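Local coordinates for protein cytosine-specific methyltransferase (Escherichia coli O157:H7 EDL933, PDB 3G7U) that probably transfers a methyl group from S-adenosyl-L-methionine to C5 of cytosine in DNA, at residues 205-210 and 254-259; 215-220 and 249-254. All blocks are in the same frame, centred on the assembly; numbering follows the deposited sequence.

Interaction 1: 205-210 and 254-259; sequences DANWQS and GCTGTL
Ala206 and Gly257 are paired side by side in a short parallel bridge, their CA atoms 3.9 Å apart. Glycine suits this place because a side chain, which would rise from the same face as the Ala206 methyl, would press against Ala206 CA. The small methyl group of Ala206 slips past: CB rests 3.6 Å from Thr258 O. Three backbone bonds hold the pair in the alternating pattern of parallel strands. Gly257 N donates to Asp205 O at 2.6 Å, Asn207 N reaches Gly257 O at 3.1 Å, and Leu259 N gives to Asn207 O at 3.0 Å. The axes of the two short strands cross at 44°. Thr258 CA-H also points to Asn207 O, at 3.3 Å between CA and O. At the Asp205 end, a water takes over from direct bonding, accepting from Asp205 N and donating to Cys255 O. The result is an isolated two-stranded parallel sheet, apart from the seven-stranded one, joining runs 44 residues apart.

The side chain of Asn207 turns back over the pairing, with CG set between its own N and carbonyl carbon (chi1 53°). It crosses that of Thr256 at about a right angle, ND2 lying 3.6 Å from Thr256 OG1. The stronger partner of both side chains is Lys340, whose NZ bonds to Asn207 OD1 and Thr256 OG1 and weakly to Gly257 O. OD1 also accepts from Ser210 N, an Asx motif that shapes the turn after the strand. Uncharged oxygens from both segments thus gather round one lysine ammonium, whose charge would be expected to polarise them and to tie the small sheet to helix 340-348.

Interaction 2: 215-220 and 249-254; sequences WRTIKK and NNIISG
Asn250 plays two parts at once: it ends helix 241-248 as the C-prime residue of a Schellman motif, with positive phi (60°), and it meets Ile218 and Lys220 across the contact. Asparagine suits such a place because it tolerates that backbone conformation better than most residues. Its O receives Ile218 N at 2.7 Å, while OD1 takes Lys220 NZ at 3.2 Å. Lys220 reaches it through a chain bent near its end, and the same NZ also bonds to Leu247 O in the last turn of the helix. On its other amide atom, ND2, a water leads to Ile218 O.

Beyond this corner, Arg216 N donates to Ile252 O at 2.9 Å and Ile252 N returns a bond to Arg216 O at 3.0 Å. Branched Ile218 and Ile252 suit their buried places against helix 321-328, crossing at about a right angle; Ile218 CG1 lies between N and carbonyl carbon (chi1 57°), leaving CG2 to pack 3.7 Å from Ile252 CD1. Trp215's broad ring covers Ser253 CB, 3.9 Å from the six-membered centroid (CH-pi), and lies against helix 241-248, where Lys246 adds a cation-pi interaction. The whole is a minimal antiparallel ribbon whose strand 251-252 follows directly on a Schellman-capped helix.

Overall arrangement
The two interactions follow one another along the same pair of chain runs, their centres about 16 Å apart, and interaction 2 lies within the span of chain that interaction 1 brings together. Gly254 belongs to both, at the bend where the antiparallel strand 251-252 gives way to the parallel strand 256-258. They also pack directly, Cys255 CB lying 3.7 Å from Arg216 CG, while Arg216 NH1 bonds to Ile203 O just ahead of strand 205-207. Arg322 holds the junction through Ser253 O and Gly254. Both contacts lie outside the seven-stranded sheet and away from the predicted catalytic Cys81, a position consistent with the smaller domain that carries target recognition in C5-methyltransferases.

Interaction 1: 205-210 and 254-259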
loop_
_atom_site.group_PDB
_atom_site.type_symbol
_atom_site.label_atom_id
_atom_site.label_comp_id
_atom_site.label_asym_id
_atom_site.label_seq_id
_atom_site.Cartn_x
_atom_site.Cartn_y
_atom_site.Cartn_z
ATOM N N ASP A 205 1.416 18.465 -17.994
ATOM C CA ASP A 205 2.460 18.147 -18.958
ATOM C C ASP A 205 2.232 16.717 -19.451
ATOM O O ASP A 205 2.540 15.750 -18.741
ATOM C CB ASP A 205 3.827 18.194 -18.244
ATOM C CG ASP A 205 4.995 17.817 -19.154
ATOM O OD1 ASP A 205 4.850 17.626 -20.391
ATOM O OD2 ASP A 205 6.101 17.767 -18.626
ATOM N N ALA A 206 1.761 16.602 -20.666
ATOM C CA ALA A 206 1.613 15.314 -21.320
ATOM C C ALA A 206 2.861 14.997 -22.153
ATOM O O ALA A 206 3.161 15.645 -23.166
ATOM C CB ALA A 206 0.344 15.306 -22.160
ATOM N N ASN A 207 3.621 14.033 -21.686
ATOM C CA ASN A 207 4.790 13.578 -22.389
ATOM C C ASN A 207 4.801 12.062 -22.603
ATOM O O ASN A 207 3.815 11.396 -22.388
ATOM C CB ASN A 207 6.039 14.022 -21.667
ATOM C CG ASN A 207 6.036 13.626 -20.241
ATOM O OD1 ASN A 207 6.141 12.473 -19.920
ATOM N ND2 ASN A 207 5.880 14.577 -19.385
ATOM N N TRP A 208 5.933 11.530 -23.024
ATOM C CA TRP A 208 6.068 10.109 -23.094
ATOM C C TRP A 208 6.577 9.476 -21.811
ATOM O O TRP A 208 5.820 8.893 -21.104
ATOM C CB TRP A 208 6.804 9.624 -24.342
ATOM C CG TRP A 208 6.907 8.181 -24.346
ATOM C CD1 TRP A 208 5.900 7.317 -24.377
ATOM C CD2 TRP A 208 8.086 7.415 -24.259
ATOM N NE1 TRP A 208 6.350 6.048 -24.327
ATOM C CE2 TRP A 208 7.706 6.078 -24.259
ATOM C CE3 TRP A 208 9.430 7.726 -24.220
ATOM C CZ2 TRP A 208 8.604 5.069 -24.205
ATOM C CZ3 TRP A 208 10.310 6.728 -24.158
ATOM C CH2 TRP A 208 9.903 5.410 -24.151
ATOM N N GLN A 209 7.857 9.589 -21.502
ATOM C CA GLN A 209 8.348 9.072 -20.213
ATOM C C GLN A 209 9.368 9.942 -19.499
ATOM O O GLN A 209 10.297 9.438 -18.935
ATOM C CB GLN A 209 8.872 7.639 -20.295
ATOM C CG GLN A 209 7.838 6.522 -20.425
ATOM C CD GLN A 209 7.190 6.107 -19.118
ATOM O OE1 GLN A 209 7.609 6.506 -18.059
ATOM N NE2 GLN A 209 6.154 5.306 -19.210
ATOM N N SER A 210 9.151 11.242 -19.472
ATOM C CA SER A 210 10.165 12.193 -19.049
ATOM C C SER A 210 10.894 11.927 -17.735
ATOM O O SER A 210 10.388 11.289 -16.855
ATOM C CB SER A 210 9.632 13.605 -19.110
ATOM O OG SER A 210 10.051 14.395 -18.018
ATOM N N GLY A 254 4.260 14.353 -9.361
ATOM C CA GLY A 254 3.557 13.280 -10.071
ATOM C C GLY A 254 2.421 13.703 -10.956
ATOM O O GLY A 254 1.625 12.857 -11.371
ATOM N N CYS A 255 2.324 14.997 -11.272
ATOM C CA CYS A 255 1.232 15.472 -12.100
ATOM C C CYS A 255 1.683 15.469 -13.574
ATOM O O CYS A 255 1.743 16.498 -14.224
ATOM C CB CYS A 255 0.773 16.870 -11.665
ATOM S SG CYS A 255 0.145 16.868 -9.961
ATOM N N THR A 256 2.040 14.292 -14.076
ATOM C CA THR A 256 2.568 14.171 -15.415
ATOM C C THR A 256 1.610 13.362 -16.274
ATOM O O THR A 256 1.172 12.268 -15.899
ATOM C CB THR A 256 4.018 13.567 -15.440
ATOM O OG1 THR A 256 4.256 12.806 -16.639
ATOM C CG2 THR A 256 4.301 12.757 -14.243
ATOM N N GLY A 257 1.271 13.932 -17.421
ATOM C CA GLY A 257 0.347 13.269 -18.310
ATOM C C GLY A 257 1.045 12.424 -19.349
ATOM O O GLY A 257 2.258 12.384 -19.410
ATOM N N THR A 258 0.245 11.735 -20.151
ATOM C CA THR A 258 0.723 10.919 -21.257
ATOM C C THR A 258 0.226 11.579 -22.541
ATOM O O THR A 258 -0.927 12.009 -22.629
ATOM C CB THR A 258 0.199 9.493 -21.112
ATOM O OG1 THR A 258 0.735 8.905 -19.932
ATOM C CG2 THR A 258 0.602 8.610 -22.318
ATOM N N LEU A 259 1.099 11.708 -23.533
ATOM C CA LEU A 259 0.673 12.190 -24.828
ATOM C C LEU A 259 -0.119 11.130 -25.629
ATOM O O LEU A 259 0.427 10.057 -25.922
ATOM C CB LEU A 259 1.906 12.653 -25.607
ATOM C CG LEU A 259 1.680 13.272 -26.970
ATOM C CD1 LEU A 259 0.902 14.578 -26.848
ATOM C CD2 LEU A 259 3.063 13.473 -27.648
HETATM O O HOH W 1 2.206 18.951 -15.212
#

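Interaction 2: 215-220 and 249-254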
loop_
_atom_site.group_PDB
_atom_site.type_symbol
_atom_site.label_atom_id
_atom_site.label_comp_id
_atom_site.label_asym_id
_atom_site.label_seq_id
_atom_site.Cartn_x
_atom_site.Cartn_y
_atom_site.Cartn_z
ATOM N N TRP A 215 6.329 18.798 -10.647
ATOM C CA TRP A 215 5.825 19.499 -9.456
ATOM C C TRP A 215 4.778 20.529 -9.910
ATOM O O TRP A 215 5.048 21.325 -10.812
ATOM C CB TRP A 215 6.935 20.242 -8.735
ATOM C CG TRP A 215 8.031 19.431 -8.112
ATOM C CD1 TRP A 215 9.306 19.284 -8.580
ATOM C CD2 TRP A 215 7.962 18.706 -6.880
ATOM N NE1 TRP A 215 10.038 18.483 -7.714
ATOM C CE2 TRP A 215 9.236 18.118 -6.667
ATOM C CE3 TRP A 215 6.944 18.483 -5.937
ATOM C CZ2 TRP A 215 9.519 17.316 -5.552
ATOM C CZ3 TRP A 215 7.224 17.687 -4.803
ATOM C CH2 TRP A 215 8.497 17.118 -4.624
ATOM N N ARG A 216 3.611 20.527 -9.271
ATOM C CA ARG A 216 2.507 21.390 -9.678
ATOM C C ARG A 216 1.742 21.901 -8.476
ATOM O O ARG A 216 1.570 21.180 -7.485
ATOM C CB ARG A 216 1.544 20.610 -10.587
ATOM C CG ARG A 216 2.050 20.328 -12.000
ATOM C CD ARG A 216 2.453 21.614 -12.764
ATOM N NE ARG A 216 1.269 22.471 -12.967
ATOM C CZ ARG A 216 0.312 22.251 -13.830
ATOM N NH1 ARG A 216 0.339 21.178 -14.627
ATOM N NH2 ARG A 216 -0.687 23.117 -13.916
ATOM N N THR A 217 1.227 23.134 -8.596
ATOM C CA THR A 217 0.370 23.730 -7.598
ATOM C C THR A 217 -1.022 23.139 -7.614
ATOM O O THR A 217 -1.624 22.923 -8.698
ATOM C CB THR A 217 0.296 25.285 -7.823
ATOM O OG1 THR A 217 1.593 25.828 -7.618
ATOM C CG2 THR A 217 -0.712 25.950 -6.870
ATOM N N ILE A 218 -1.522 22.813 -6.412
ATOM C CA ILE A 218 -2.883 22.326 -6.248
ATOM C C ILE A 218 -3.709 23.266 -5.358
ATOM O O ILE A 218 -3.163 24.125 -4.653
ATOM C CB ILE A 218 -2.899 20.931 -5.610
ATOM C CG1 ILE A 218 -2.166 20.964 -4.265
ATOM C CG2 ILE A 218 -2.230 19.894 -6.548
ATOM C CD1 ILE A 218 -2.549 19.839 -3.315
ATOM N N LYS A 219 -5.013 23.075 -5.391
ATOM C CA LYS A 219 -5.893 23.719 -4.423
ATOM C C LYS A 219 -6.026 22.778 -3.249
ATOM O O LYS A 219 -6.353 21.596 -3.429
ATOM C CB LYS A 219 -7.268 23.948 -5.026
ATOM C CG LYS A 219 -7.279 24.930 -6.152
ATOM C CD LYS A 219 -8.699 25.076 -6.678
ATOM C CE LYS A 219 -8.713 25.978 -7.900
ATOM N NZ LYS A 219 -7.763 27.115 -7.701
ATOM N N LYS A 220 -5.708 23.274 -2.060
ATOM C CA LYS A 220 -5.973 22.518 -0.854
ATOM C C LYS A 220 -6.779 23.322 0.144
ATOM O O LYS A 220 -6.277 23.745 1.172
ATOM C CB LYS A 220 -4.719 21.870 -0.245
ATOM C CG LYS A 220 -3.536 22.699 0.108
ATOM C CD LYS A 220 -2.553 21.741 0.780
ATOM C CE LYS A 220 -2.141 22.231 2.147
ATOM N NZ LYS A 220 -0.769 22.785 2.199
ATOM N N ASN A 249 3.698 24.795 0.368
ATOM C CA ASN A 249 3.430 25.774 -0.677
ATOM C C ASN A 249 2.433 25.318 -1.737
ATOM O O ASN A 249 2.451 25.847 -2.845
ATOM C CB ASN A 249 4.744 26.175 -1.338
ATOM C CG ASN A 249 5.641 26.976 -0.385
ATOM O OD1 ASN A 249 6.864 26.902 -0.447
ATOM N ND2 ASN A 249 5.018 27.750 0.497
ATOM N N ASN A 250 1.591 24.347 -1.376
ATOM C CA ASN A 250 0.537 23.772 -2.225
ATOM C C ASN A 250 1.075 23.142 -3.505
ATOM O O ASN A 250 0.391 23.123 -4.526
ATOM C CB ASN A 250 -0.544 24.807 -2.571
ATOM C CG ASN A 250 -1.232 25.406 -1.321
ATOM O OD1 ASN A 250 -1.026 24.961 -0.196
ATOM N ND2 ASN A 250 -2.073 26.393 -1.542
ATOM N N ILE A 251 2.275 22.588 -3.420
ATOM C CA ILE A 251 2.945 21.976 -4.569
ATOM C C ILE A 251 3.235 20.495 -4.333
ATOM O O ILE A 251 3.819 20.127 -3.319
ATOM C CB ILE A 251 4.236 22.723 -4.873
ATOM C CG1 ILE A 251 3.889 24.134 -5.409
ATOM C CG2 ILE A 251 5.110 21.991 -5.917
ATOM C CD1 ILE A 251 5.044 25.115 -5.315
ATOM N N ILE A 252 2.841 19.666 -5.294
ATOM C CA ILE A 252 3.025 18.208 -5.143
ATOM C C ILE A 252 3.595 17.599 -6.446
ATOM O O ILE A 252 3.532 18.216 -7.503
ATOM C CB ILE A 252 1.738 17.523 -4.744
ATOM C CG1 ILE A 252 0.743 17.489 -5.928
ATOM C CG2 ILE A 252 1.080 18.163 -3.441
ATOM C CD1 ILE A 252 -0.553 16.783 -5.631
ATOM N N SER A 253 4.201 16.409 -6.338
ATOM C CA SER A 253 4.879 15.752 -7.471
ATOM C C SER A 253 3.880 14.831 -8.172
ATOM O O SER A 253 2.789 14.587 -7.649
ATOM C CB SER A 253 6.092 14.936 -6.987
ATOM O OG SER A 253 5.682 13.901 -6.083
ATOM N N GLY A 254 4.260 14.353 -9.361
ATOM C CA GLY A 254 3.557 13.280 -10.071
ATOM C C GLY A 254 2.421 13.703 -10.956
ATOM O O GLY A 254 1.625 12.857 -11.371
HETATM O O HOH W 2 1.988 27.138 -5.195
HETATM O O HOH W 3 -3.169 26.790 -4.189
HETATM O O HOH W 4 -4.672 26.493 0.462
#